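Side-chain contacts in glycerate dehydrogenase/glyoxylate reductase (Thermus thermophilus, PDB 2CUK), which probably reduces hydroxypyruvate and glyoxylate with NAD(P)H, as a dimeric member of the D-isomer specific 2-hydroxyacid dehydrogenase family: residues E25-G29 and L30-K34; G120-Y123 and A124-G127; P183-S186 and L187-L191; A238-E241 and A242-H246; T284-E287 and R288-E291. One frame throughout, in Å; residues are numbered along the deposited sequence.

Contact 1. Residues E25-G29 and L30-K34; sequences EVHRG and LFLPK
His27, the first residue past strand 23-26, turns its imidazole across the mouth of the following turn onto Phe31 and Leu32. Its CG stands anti to the backbone N (chi1 178°), which sends the ring over to the returning chain. There NE2 donates to the backbone oxygen of Phe31, NE2 to O 2.8 Å, in a nearly straight bond with an N-H...O angle of 162°. The oxygen lies at the ring's edge, close to its plane. One face of the same ring is taken by a methyl of Leu32: CD1 sits over the centre, 3.5 Å from the ring centroid, a CH-pi contact, while Leu32 CB approaches NE2 at 3.8 Å. Edge and face together leave the imidazole little freedom to turn. With an alanine here, the Phe31 carbonyl would probably lose this donor and the Leu32 methyl its flat support, leaving the turn less firmly closed. Gly29 then reverses the chain at a positive phi of 115°, where a CB would collide with the preceding carbonyl. Leu30 and Phe31 lean on His133 and Lys130 of the second subunit. The whole is a beta-alpha connection of a flavodoxin-like parallel sheet, leading from its edge strand 23-26 to helix 34-41, with Pro33 as N-cap.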
loop_
_atom_site.group_PDB
_atom_site.type_symbol
_atom_site.label_atom_id
_atom_site.label_comp_id
_atom_site.label_asym_id
_atom_site.label_seq_id
_atom_site.Cartn_x
_atom_site.Cartn_y
_atom_site.Cartn_z
ATOM N N GLU A 25 -35.305 4.325 -12.056
ATOM C CA GLU A 25 -34.594 4.790 -13.235
ATOM C C GLU A 25 -33.124 5.030 -12.915
ATOM O O GLU A 25 -32.753 5.868 -12.102
ATOM C CB GLU A 25 -35.247 6.092 -13.700
ATOM C CG GLU A 25 -34.791 6.499 -15.102
ATOM C CD GLU A 25 -35.484 7.785 -15.502
ATOM O OE1 GLU A 25 -36.699 7.855 -15.389
ATOM O OE2 GLU A 25 -34.794 8.714 -15.921
ATOM N N VAL A 26 -32.273 4.219 -13.553
ATOM C CA VAL A 26 -30.852 4.358 -13.287
ATOM C C VAL A 26 -30.104 4.876 -14.520
ATOM O O VAL A 26 -30.130 4.293 -15.597
ATOM C CB VAL A 26 -30.317 2.990 -12.866
ATOM C CG1 VAL A 26 -28.849 3.103 -12.467
ATOM C CG2 VAL A 26 -31.116 2.473 -11.682
ATOM N N HIS A 27 -29.459 6.041 -14.332
ATOM C CA HIS A 27 -28.763 6.688 -15.436
ATOM C C HIS A 27 -27.386 6.066 -15.683
ATOM O O HIS A 27 -26.550 5.962 -14.793
ATOM C CB HIS A 27 -28.603 8.162 -15.063
ATOM C CG HIS A 27 -27.840 8.881 -16.141
ATOM N ND1 HIS A 27 -28.381 9.210 -17.338
ATOM C CD2 HIS A 27 -26.510 9.313 -16.119
ATOM C CE1 HIS A 27 -27.400 9.825 -18.023
ATOM N NE2 HIS A 27 -26.268 9.900 -17.318
ATOM N N ARG A 28 -27.176 5.609 -16.933
ATOM C CA ARG A 28 -25.898 4.987 -17.270
ATOM C C ARG A 28 -24.895 6.008 -17.820
ATOM O O ARG A 28 -25.252 7.003 -18.433
ATOM C CB ARG A 28 -26.155 3.909 -18.328
ATOM C CG ARG A 28 -27.170 2.860 -17.877
ATOM C CD ARG A 28 -27.470 1.853 -18.992
ATOM N NE ARG A 28 -26.236 1.195 -19.441
ATOM C CZ ARG A 28 -26.161 0.834 -20.736
ATOM N NH1 ARG A 28 -27.168 1.081 -21.556
ATOM N NH2 ARG A 28 -25.066 0.215 -21.186
ATOM N N GLY A 29 -23.603 5.756 -17.542
ATOM C CA GLY A 29 -22.564 6.613 -18.111
ATOM C C GLY A 29 -21.810 7.400 -17.038
ATOM O O GLY A 29 -22.150 7.387 -15.865
ATOM N N LEU A 30 -20.776 8.093 -17.501
ATOM C CA LEU A 30 -19.907 8.881 -16.643
ATOM C C LEU A 30 -20.394 10.313 -16.422
ATOM O O LEU A 30 -19.984 10.966 -15.462
ATOM C CB LEU A 30 -18.504 8.907 -17.253
ATOM C CG LEU A 30 -17.313 8.601 -16.348
ATOM C CD1 LEU A 30 -17.507 7.264 -15.652
ATOM C CD2 LEU A 30 -16.049 8.587 -17.195
ATOM N N PHE A 31 -21.267 10.797 -17.303
ATOM C CA PHE A 31 -21.775 12.163 -17.195
ATOM C C PHE A 31 -23.297 12.271 -17.197
ATOM O O PHE A 31 -23.994 11.435 -17.775
ATOM C CB PHE A 31 -21.232 13.016 -18.345
ATOM C CG PHE A 31 -19.734 13.111 -18.381
ATOM C CD1 PHE A 31 -19.051 13.915 -17.472
ATOM C CD2 PHE A 31 -19.003 12.387 -19.319
ATOM C CE1 PHE A 31 -17.658 13.998 -17.494
ATOM C CE2 PHE A 31 -17.611 12.460 -19.352
ATOM C CZ PHE A 31 -16.936 13.269 -18.436
ATOM N N LEU A 32 -23.800 13.317 -16.547
ATOM C CA LEU A 32 -25.235 13.592 -16.476
ATOM C C LEU A 32 -25.435 15.106 -16.518
ATOM O O LEU A 32 -25.489 15.766 -15.479
ATOM C CB LEU A 32 -25.843 13.026 -15.188
ATOM C CG LEU A 32 -27.350 13.256 -15.014
ATOM C CD1 LEU A 32 -28.098 12.682 -16.210
ATOM C CD2 LEU A 32 -27.830 12.612 -13.721
ATOM N N PRO A 33 -25.527 15.678 -17.729
ATOM C CA PRO A 33 -25.721 17.121 -17.900
ATOM C C PRO A 33 -26.921 17.611 -17.097
ATOM O O PRO A 33 -27.954 16.942 -17.047
ATOM C CB PRO A 33 -25.929 17.260 -19.405
ATOM C CG PRO A 33 -25.070 16.166 -19.956
ATOM C CD PRO A 33 -25.403 15.010 -19.039
ATOM N N LYS A 34 -26.784 18.775 -16.469
ATOM C CA LYS A 34 -27.871 19.329 -15.667
ATOM C C LYS A 34 -29.171 19.377 -16.459
ATOM O O LYS A 34 -30.256 19.257 -15.891
ATOM C CB LYS A 34 -27.520 20.733 -15.171
ATOM C CG LYS A 34 -28.589 21.336 -14.268
ATOM C CD LYS A 34 -28.146 22.660 -13.671
ATOM C CE LYS A 34 -29.223 23.228 -12.761
ATOM N NZ LYS A 34 -28.804 24.512 -12.133
#

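Contact 2. Residues G120-Y123 and A124-G127; sequences GAAY and ARDG
The guanidinium of Arg125 carries the backbone oxygen of Ala121 over the centre of one face, CZ to O 3.9 Å. NH2 touches the Ala121 methyl, NH2 to CB 3.7 Å, and NH1 comes obliquely upon Ala122, 3.5 Å from CA. The chain gets there by folding back: its first two torsions are extended, then chi3 of -51° bends the group over the preceding turn of its own helix. A carbonyl dipole facing a flat cation is likely to be mildly attractive. Ala121 and Ala122, with only methyls, leave the guanidinium close to the backbone.

Underneath run ordinary helical bonds: Arg125 N donates to Ala121 O at 2.9 Å and Asp126 N to Ala122 O at 2.8 Å. Gly127, at positive phi (80°), ends the helix in a Schellman motif, its N bonded to Ala124 O at 3.1 Å. Tyr123 projects the other way and packs on Leu128, Trp129 and Leu136 of the loop beyond. Helix 117-125 follows helix 99-114 and lies against the second subunit, where Ala121 and Arg125 meet its Val118, Tyr123 its Pro276 and Ala124 its Tyr267.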
loop_
_atom_site.group_PDB
_atom_site.type_symbol
_atom_site.label_atom_id
_atom_site.label_comp_id
_atom_site.label_asym_id
_atom_site.label_seq_id
_atom_site.Cartn_x
_atom_site.Cartn_y
_atom_site.Cartn_z
ATOM N N GLY A 120 8.617 1.867 -8.232
ATOM C CA GLY A 120 9.248 0.567 -8.397
ATOM C C GLY A 120 8.551 -0.312 -9.422
ATOM O O GLY A 120 9.207 -1.028 -10.188
ATOM N N ALA A 121 7.218 -0.264 -9.434
ATOM C CA ALA A 121 6.436 -1.054 -10.379
ATOM C C ALA A 121 6.742 -0.611 -11.806
ATOM O O ALA A 121 6.831 -1.437 -12.714
ATOM C CB ALA A 121 4.948 -0.905 -10.092
ATOM N N ALA A 122 6.913 0.692 -12.001
ATOM C CA ALA A 122 7.221 1.224 -13.324
ATOM C C ALA A 122 8.625 0.786 -13.735
ATOM O O ALA A 122 8.866 0.425 -14.889
ATOM C CB ALA A 122 7.132 2.744 -13.312
ATOM N N TYR A 123 9.540 0.818 -12.770
ATOM C CA TYR A 123 10.936 0.436 -12.976
ATOM C C TYR A 123 11.029 -0.984 -13.538
ATOM O O TYR A 123 11.790 -1.248 -14.471
ATOM C CB TYR A 123 11.675 0.539 -11.638
ATOM C CG TYR A 123 13.154 0.210 -11.649
ATOM C CD1 TYR A 123 14.112 1.202 -11.866
ATOM C CD2 TYR A 123 13.598 -1.083 -11.366
ATOM C CE1 TYR A 123 15.488 0.913 -11.789
ATOM C CE2 TYR A 123 14.962 -1.382 -11.288
ATOM C CZ TYR A 123 15.899 -0.382 -11.498
ATOM O OH TYR A 123 17.242 -0.679 -11.400
ATOM N N ALA A 124 10.247 -1.896 -12.971
ATOM C CA ALA A 124 10.240 -3.281 -13.425
ATOM C C ALA A 124 9.524 -3.394 -14.770
ATOM O O ALA A 124 10.022 -4.023 -15.700
ATOM C CB ALA A 124 9.545 -4.159 -12.398
ATOM N N ARG A 125 8.355 -2.773 -14.857
ATOM C CA ARG A 125 7.539 -2.801 -16.067
ATOM C C ARG A 125 8.265 -2.275 -17.305
ATOM O O ARG A 125 8.119 -2.835 -18.393
ATOM C CB ARG A 125 6.263 -1.984 -15.840
ATOM C CG ARG A 125 5.228 -2.108 -16.946
ATOM C CD ARG A 125 4.025 -1.205 -16.680
ATOM N NE ARG A 125 3.480 -1.381 -15.333
ATOM C CZ ARG A 125 3.484 -0.432 -14.395
ATOM N NH1 ARG A 125 4.003 0.760 -14.653
ATOM N NH2 ARG A 125 2.962 -0.673 -13.200
ATOM N N ASP A 126 9.047 -1.211 -17.142
ATOM C CA ASP A 126 9.765 -0.611 -18.267
ATOM C C ASP A 126 11.072 -1.304 -18.640
ATOM O O ASP A 126 11.795 -0.835 -19.519
ATOM C CB ASP A 126 10.040 0.873 -17.993
ATOM C CG ASP A 126 8.782 1.644 -17.665
ATOM O OD1 ASP A 126 7.700 1.251 -18.148
ATOM O OD2 ASP A 126 8.874 2.651 -16.932
ATOM N N GLY A 127 11.381 -2.407 -17.967
ATOM C CA GLY A 127 12.598 -3.145 -18.269
ATOM C C GLY A 127 13.897 -2.619 -17.680
ATOM O O GLY A 127 14.980 -3.018 -18.115
#

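Contact 3. Residues P183-S186 and L187-L191; sequences PFLS and LEELL
Ser186 places OG between its backbone N and carbonyl carbon (chi1 65°), the crowded position, and this brings the hydroxyl in front of the N-H of Glu189. Leu185, with CG anti to its own carbonyl carbon (chi1 -49°), swings its methyls over the Glu189 side chain instead. The first torsion makes an N-cap: Glu189 N donates to Ser186 OG at 3.1 Å in an almost straight bond of 173°. Leu190 N donates to Ser186 O at 3.0 Å, so hydroxyl and carbonyl of one residue satisfy two amides of the first turn. Replacing Ser186 by an alanine would probably leave the Glu189 amide without its capping acceptor and let the helix start fray.

The cap opens helix 187-193 of the Rossmann-type NAD-binding domain, on the crossover between strands 169-173 and 196-199; Leu187 and Leu190 turn to Val150 beneath it, and Leu190 also to Val171. Glu189 and Leu185 cross at about a right angle, with CD2 of Leu185 against the carboxylate, 3.4 Å from Glu189 OE1. In a capping box that carboxylate would bind the serine amide directly; here a water accepts from Ser186 N at 3.0 Å and lies beside OE1, too close for that half of the bridge to be trusted. The helix start probably favours the negative charges of Glu188 and Glu189.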
loop_
_atom_site.group_PDB
_atom_site.type_symbol
_atom_site.label_atom_id
_atom_site.label_comp_id
_atom_site.label_asym_id
_atom_site.label_seq_id
_atom_site.Cartn_x
_atom_site.Cartn_y
_atom_site.Cartn_z
ATOM N N PRO A 183 -0.698 13.215 21.426
ATOM C CA PRO A 183 -0.451 14.630 21.720
ATOM C C PRO A 183 -1.250 15.545 20.792
ATOM O O PRO A 183 -1.252 15.355 19.574
ATOM C CB PRO A 183 1.052 14.765 21.496
ATOM C CG PRO A 183 1.568 13.423 21.909
ATOM C CD PRO A 183 0.571 12.486 21.258
ATOM N N PHE A 184 -1.939 16.524 21.372
ATOM C CA PHE A 184 -2.726 17.487 20.604
ATOM C C PHE A 184 -1.823 18.703 20.376
ATOM O O PHE A 184 -1.345 19.312 21.333
ATOM C CB PHE A 184 -3.973 17.907 21.389
ATOM C CG PHE A 184 -4.832 18.914 20.676
ATOM C CD1 PHE A 184 -5.689 18.519 19.658
ATOM C CD2 PHE A 184 -4.773 20.260 21.016
ATOM C CE1 PHE A 184 -6.480 19.449 18.985
ATOM C CE2 PHE A 184 -5.557 21.200 20.352
ATOM C CZ PHE A 184 -6.414 20.792 19.331
ATOM N N LEU A 185 -1.596 19.056 19.115
ATOM C CA LEU A 185 -0.719 20.180 18.792
ATOM C C LEU A 185 -1.407 21.257 17.962
ATOM O O LEU A 185 -2.467 21.034 17.380
ATOM C CB LEU A 185 0.507 19.673 18.015
ATOM C CG LEU A 185 1.273 18.472 18.578
ATOM C CD1 LEU A 185 2.339 18.009 17.582
ATOM C CD2 LEU A 185 1.906 18.849 19.907
ATOM N N SER A 186 -0.794 22.437 17.921
ATOM C CA SER A 186 -1.313 23.525 17.106
ATOM C C SER A 186 -0.899 23.119 15.693
ATOM O O SER A 186 -0.011 22.279 15.530
ATOM C CB SER A 186 -0.635 24.847 17.476
ATOM O OG SER A 186 0.749 24.802 17.161
ATOM N N LEU A 187 -1.523 23.699 14.675
ATOM C CA LEU A 187 -1.164 23.352 13.304
ATOM C C LEU A 187 0.311 23.657 13.065
ATOM O O LEU A 187 1.025 22.879 12.433
ATOM C CB LEU A 187 -2.023 24.130 12.305
ATOM C CG LEU A 187 -1.703 23.884 10.825
ATOM C CD1 LEU A 187 -1.785 22.398 10.508
ATOM C CD2 LEU A 187 -2.670 24.668 9.964
ATOM N N GLU A 188 0.764 24.785 13.597
ATOM C CA GLU A 188 2.151 25.209 13.452
ATOM C C GLU A 188 3.152 24.186 13.994
ATOM O O GLU A 188 4.098 23.816 13.300
ATOM C CB GLU A 188 2.356 26.559 14.152
ATOM C CG GLU A 188 1.503 27.706 13.596
ATOM C CD GLU A 188 -0.002 27.472 13.718
ATOM O OE1 GLU A 188 -0.471 27.083 14.811
ATOM O OE2 GLU A 188 -0.722 27.692 12.716
ATOM N N GLU A 189 2.960 23.728 15.231
ATOM C CA GLU A 189 3.872 22.722 15.779
ATOM C C GLU A 189 3.765 21.368 15.056
ATOM O O GLU A 189 4.739 20.648 14.887
ATOM C CB GLU A 189 3.611 22.552 17.280
ATOM C CG GLU A 189 4.451 21.423 17.889
ATOM C CD GLU A 189 4.543 21.579 19.393
ATOM O OE1 GLU A 189 3.526 21.860 20.017
ATOM O OE2 GLU A 189 5.616 21.320 19.941
ATOM N N LEU A 190 2.533 21.004 14.649
ATOM C CA LEU A 190 2.425 19.730 13.943
ATOM C C LEU A 190 3.246 19.720 12.649
ATOM O O LEU A 190 3.963 18.776 12.344
ATOM C CB LEU A 190 0.950 19.484 13.627
ATOM C CG LEU A 190 0.746 18.316 12.660
ATOM C CD1 LEU A 190 -0.131 17.212 13.256
ATOM C CD2 LEU A 190 0.075 18.737 11.353
ATOM N N LEU A 191 3.101 20.802 11.854
ATOM C CA LEU A 191 3.843 20.875 10.600
ATOM C C LEU A 191 5.345 20.827 10.852
ATOM O O LEU A 191 6.127 20.346 10.042
ATOM C CB LEU A 191 3.486 22.193 9.900
ATOM C CG LEU A 191 2.002 22.308 9.548
ATOM C CD1 LEU A 191 1.679 23.629 8.848
ATOM C CD2 LEU A 191 1.535 21.201 8.605
HETATM O O HOH W 1 1.314 22.817 19.998
#

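Contact 4. Residues A238-E241 and A242-H246; sequences ALVE and ALRGH
Leu239 and Leu243, one turn apart on helix 236-243, pass each other at a slant, the CG of Leu239 against CD1 of Leu243 at 3.9 Å. Leu243 CG also lies over the preceding turn, 3.2 Å from Leu239 O. Both leucines face the sheet, Leu239 on Leu252 and Leu243 on Ala250, inside the beta-alpha-beta unit of strands 224-227 and 249-252.

Val240 and Arg244 run differently: they lie alongside, pointing the same way. Extended from CG to NE, the arginine carries its guanidinium back along the helix, where Val240 CG1 covers one face, 3.6 Å from NH2. Glu241 leads away from this pair and spends its carboxylate on a salt bridge with Arg213.

Backbone bonding slackens as the chain proceeds. Ala242 N to Ala238 O is a sound 3.0 Å bond at 162°, whereas Arg244 N makes only weak bonds to Val240 O and Glu241 O. A water adds to them, donating to Glu241 O at 2.8 Å and accepting from His246 N at 2.9 Å. The chemistry is thus divided: apolar leucine contacts probably hold the helix on the sheet, while a water and Asn271, which donates to Leu243 O, serve backbone atoms where the bonding weakens.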
loop_
_atom_site.group_PDB
_atom_site.type_symbol
_atom_site.label_atom_id
_atom_site.label_comp_id
_atom_site.label_asym_id
_atom_site.label_seq_id
_atom_site.Cartn_x
_atom_site.Cartn_y
_atom_site.Cartn_z
ATOM N N ALA A 238 1.567 25.282 -5.425
ATOM C CA ALA A 238 2.590 25.361 -4.389
ATOM C C ALA A 238 3.150 23.979 -4.063
ATOM O O ALA A 238 4.337 23.840 -3.776
ATOM C CB ALA A 238 2.012 26.005 -3.127
ATOM N N LEU A 239 2.301 22.956 -4.108
ATOM C CA LEU A 239 2.755 21.601 -3.825
ATOM C C LEU A 239 3.807 21.189 -4.858
ATOM O O LEU A 239 4.810 20.566 -4.513
ATOM C CB LEU A 239 1.582 20.618 -3.853
ATOM C CG LEU A 239 1.967 19.160 -3.569
ATOM C CD1 LEU A 239 2.634 19.049 -2.200
ATOM C CD2 LEU A 239 0.713 18.285 -3.622
ATOM N N VAL A 240 3.572 21.538 -6.123
ATOM C CA VAL A 240 4.522 21.224 -7.188
ATOM C C VAL A 240 5.880 21.837 -6.844
ATOM O O VAL A 240 6.918 21.195 -6.976
ATOM C CB VAL A 240 4.062 21.797 -8.555
ATOM C CG1 VAL A 240 5.204 21.688 -9.572
ATOM C CG2 VAL A 240 2.839 21.040 -9.060
ATOM N N GLU A 241 5.855 23.088 -6.400
ATOM C CA GLU A 241 7.078 23.789 -6.022
ATOM C C GLU A 241 7.837 23.052 -4.917
ATOM O O GLU A 241 9.042 22.829 -5.024
ATOM C CB GLU A 241 6.737 25.202 -5.545
ATOM C CG GLU A 241 6.147 26.103 -6.624
ATOM C CD GLU A 241 5.670 27.445 -6.077
ATOM O OE1 GLU A 241 6.143 27.857 -4.996
ATOM O OE2 GLU A 241 4.831 28.097 -6.733
ATOM N N ALA A 242 7.112 22.672 -3.867
ATOM C CA ALA A 242 7.678 21.984 -2.709
ATOM C C ALA A 242 8.182 20.581 -2.999
ATOM O O ALA A 242 9.051 20.068 -2.288
ATOM C CB ALA A 242 6.635 21.931 -1.577
ATOM N N LEU A 243 7.641 19.958 -4.039
ATOM C CA LEU A 243 8.038 18.601 -4.392
ATOM C C LEU A 243 9.334 18.520 -5.180
ATOM O O LEU A 243 9.925 17.449 -5.293
ATOM C CB LEU A 243 6.924 17.913 -5.187
ATOM C CG LEU A 243 5.709 17.450 -4.374
ATOM C CD1 LEU A 243 4.626 16.978 -5.308
ATOM C CD2 LEU A 243 6.120 16.331 -3.433
ATOM N N ARG A 244 9.791 19.645 -5.717
ATOM C CA ARG A 244 11.017 19.612 -6.501
ATOM C C ARG A 244 12.258 19.286 -5.681
ATOM O O ARG A 244 13.200 18.698 -6.203
ATOM C CB ARG A 244 11.194 20.923 -7.273
ATOM C CG ARG A 244 10.121 21.111 -8.339
ATOM C CD ARG A 244 10.459 22.205 -9.336
ATOM N NE ARG A 244 9.337 22.479 -10.237
ATOM C CZ ARG A 244 8.882 21.637 -11.161
ATOM N NH1 ARG A 244 9.452 20.450 -11.324
ATOM N NH2 ARG A 244 7.851 21.983 -11.921
ATOM N N GLY A 245 12.252 19.633 -4.394
ATOM C CA GLY A 245 13.410 19.337 -3.564
ATOM C C GLY A 245 13.204 19.392 -2.056
ATOM O O GLY A 245 13.991 18.823 -1.298
ATOM N N HIS A 246 12.153 20.069 -1.609
ATOM C CA HIS A 246 11.884 20.186 -0.180
ATOM C C HIS A 246 11.215 18.940 0.409
ATOM O O HIS A 246 11.761 18.303 1.311
ATOM C CB HIS A 246 11.016 21.420 0.090
ATOM C CG HIS A 246 10.750 21.659 1.541
ATOM N ND1 HIS A 246 11.759 21.884 2.455
ATOM C CD2 HIS A 246 9.592 21.687 2.244
ATOM C CE1 HIS A 246 11.232 22.041 3.657
ATOM N NE2 HIS A 246 9.920 21.925 3.556
HETATM O O HOH W 2 11.152 22.077 -3.388
#

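Contact 5. Residues T284-E287 and R288-E291; sequences TTRE and RMAE
The first turns of the long C-terminal helix 283-301 bring Arg286 alongside Met289 and link Arg288 to Glu291. Arg286 and Met289 point the same way, with the thioether SD beside the aliphatic shaft, 4.0 Å from Arg286 CD, and at the edge of the guanidinium, near its plane. A bend at chi2 (-69°) lays the arginine along the sulfur. Met289 CG also rests on the previous turn, 3.3 Å from Thr285 O.

On the flank turned away from this pair, Arg288 NH1 meets Glu291 OE1 at 3.2 Å, a salt bridge of i to i+3 spacing with a nearly straight N-H...O angle of 171°. The oxygen lies in the guanidinium plane, but the arginine approaches it from above the carboxylate plane.

The helical bonds are not equal. Met289 N to Thr285 O measures 2.8 Å, whereas Ala290 N reaches Arg286 O at 3.3 Å and from above the carbonyl plane; that oxygen also accepts from Tyr72 OH, which may explain the longer bond. Arg286 NH2 donates to Ser280 OG and NH1 to Pro134 O of the second subunit, so both terminal nitrogens are held, which limits rotation of the group. Helix 283-301 follows the last sheet strand, 272-274. Met289 packs on Tyr72 and Val97, in the loops after strands 68-70 and 90-92, while Thr285 N donates to Asp141 of the second subunit.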
loop_
_atom_site.group_PDB
_atom_site.type_symbol
_atom_site.label_atom_id
_atom_site.label_comp_id
_atom_site.label_asym_id
_atom_site.label_seq_id
_atom_site.Cartn_x
_atom_site.Cartn_y
_atom_site.Cartn_z
ATOM N N THR A 284 -17.315 -3.775 -1.248
ATOM C CA THR A 284 -18.277 -3.940 -0.162
ATOM C C THR A 284 -18.721 -2.581 0.383
ATOM O O THR A 284 -19.881 -2.395 0.749
ATOM C CB THR A 284 -17.683 -4.779 0.981
ATOM O OG1 THR A 284 -17.328 -6.072 0.478
ATOM C CG2 THR A 284 -18.699 -4.946 2.109
ATOM N N THR A 285 -17.795 -1.630 0.431
ATOM C CA THR A 285 -18.109 -0.292 0.920
ATOM C C THR A 285 -19.122 0.387 -0.007
ATOM O O THR A 285 -20.118 0.955 0.453
ATOM C CB THR A 285 -16.828 0.573 1.019
ATOM O OG1 THR A 285 -15.981 0.040 2.044
ATOM C CG2 THR A 285 -17.171 2.026 1.351
ATOM N N ARG A 286 -18.877 0.312 -1.313
ATOM C CA ARG A 286 -19.778 0.931 -2.280
ATOM C C ARG A 286 -21.160 0.257 -2.312
ATOM O O ARG A 286 -22.176 0.922 -2.544
ATOM C CB ARG A 286 -19.139 0.937 -3.677
ATOM C CG ARG A 286 -17.967 1.935 -3.826
ATOM C CD ARG A 286 -18.438 3.387 -3.789
ATOM N NE ARG A 286 -17.327 4.347 -3.777
ATOM C CZ ARG A 286 -16.541 4.614 -4.818
ATOM N NH1 ARG A 286 -16.731 3.999 -5.980
ATOM N NH2 ARG A 286 -15.553 5.495 -4.698
ATOM N N GLU A 287 -21.204 -1.051 -2.071
ATOM C CA GLU A 287 -22.479 -1.761 -2.057
ATOM C C GLU A 287 -23.211 -1.383 -0.774
ATOM O O GLU A 287 -24.429 -1.206 -0.767
ATOM C CB GLU A 287 -22.261 -3.278 -2.107
ATOM C CG GLU A 287 -21.476 -3.749 -3.327
ATOM C CD GLU A 287 -21.371 -5.266 -3.421
ATOM O OE1 GLU A 287 -21.305 -5.929 -2.367
ATOM O OE2 GLU A 287 -21.339 -5.798 -4.551
ATOM N N ARG A 288 -22.452 -1.249 0.307
ATOM C CA ARG A 288 -23.006 -0.877 1.600
ATOM C C ARG A 288 -23.586 0.535 1.524
ATOM O O ARG A 288 -24.646 0.811 2.085
ATOM C CB ARG A 288 -21.915 -0.966 2.677
ATOM C CG ARG A 288 -22.346 -0.527 4.072
ATOM C CD ARG A 288 -23.546 -1.314 4.577
ATOM N NE ARG A 288 -23.969 -0.846 5.895
ATOM C CZ ARG A 288 -25.158 -1.097 6.433
ATOM N NH1 ARG A 288 -26.053 -1.817 5.767
ATOM N NH2 ARG A 288 -25.457 -0.620 7.633
ATOM N N MET A 289 -22.895 1.425 0.820
ATOM C CA MET A 289 -23.371 2.790 0.659
ATOM C C MET A 289 -24.728 2.779 -0.038
ATOM O O MET A 289 -25.603 3.587 0.276
ATOM C CB MET A 289 -22.371 3.614 -0.158
ATOM C CG MET A 289 -21.155 4.081 0.643
ATOM S SD MET A 289 -19.891 4.892 -0.363
ATOM C CE MET A 289 -20.813 6.312 -1.005
ATOM N N ALA A 290 -24.894 1.859 -0.985
ATOM C CA ALA A 290 -26.145 1.735 -1.725
ATOM C C ALA A 290 -27.264 1.267 -0.795
ATOM O O ALA A 290 -28.375 1.788 -0.850
ATOM C CB ALA A 290 -25.977 0.754 -2.885
ATOM N N GLU A 291 -26.965 0.287 0.055
ATOM C CA GLU A 291 -27.950 -0.237 0.996
ATOM C C GLU A 291 -28.437 0.855 1.943
ATOM O O GLU A 291 -29.629 0.954 2.228
ATOM C CB GLU A 291 -27.356 -1.369 1.841
ATOM C CG GLU A 291 -26.710 -2.496 1.064
ATOM C CD GLU A 291 -26.159 -3.577 1.981
ATOM O OE1 GLU A 291 -25.490 -3.237 2.986
ATOM O OE2 GLU A 291 -26.393 -4.768 1.695
#

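How the contacts relate
Contacts 1 and 5 lie fairly near each other, with nearest atoms about 10 Å apart and centres about 19 Å apart, without touching; along with contact 2 they touch the second subunit, so three of the five lie at the dimer interface. Contacts 3 and 4 both belong to the Rossmann-type NAD-binding domain, on helices packed against its sheet, and approach to about 8 Å between nearest atoms without touching. Contact 2 stands apart, 24 Å from contact 4 between centres. Contacts 1 and 3 lie on opposite sides of the chain's centre, with centres about 43 Å apart. Contact 3 packs on strand 146-150, which leads into a glycine-rich turn that probably binds the cofactor.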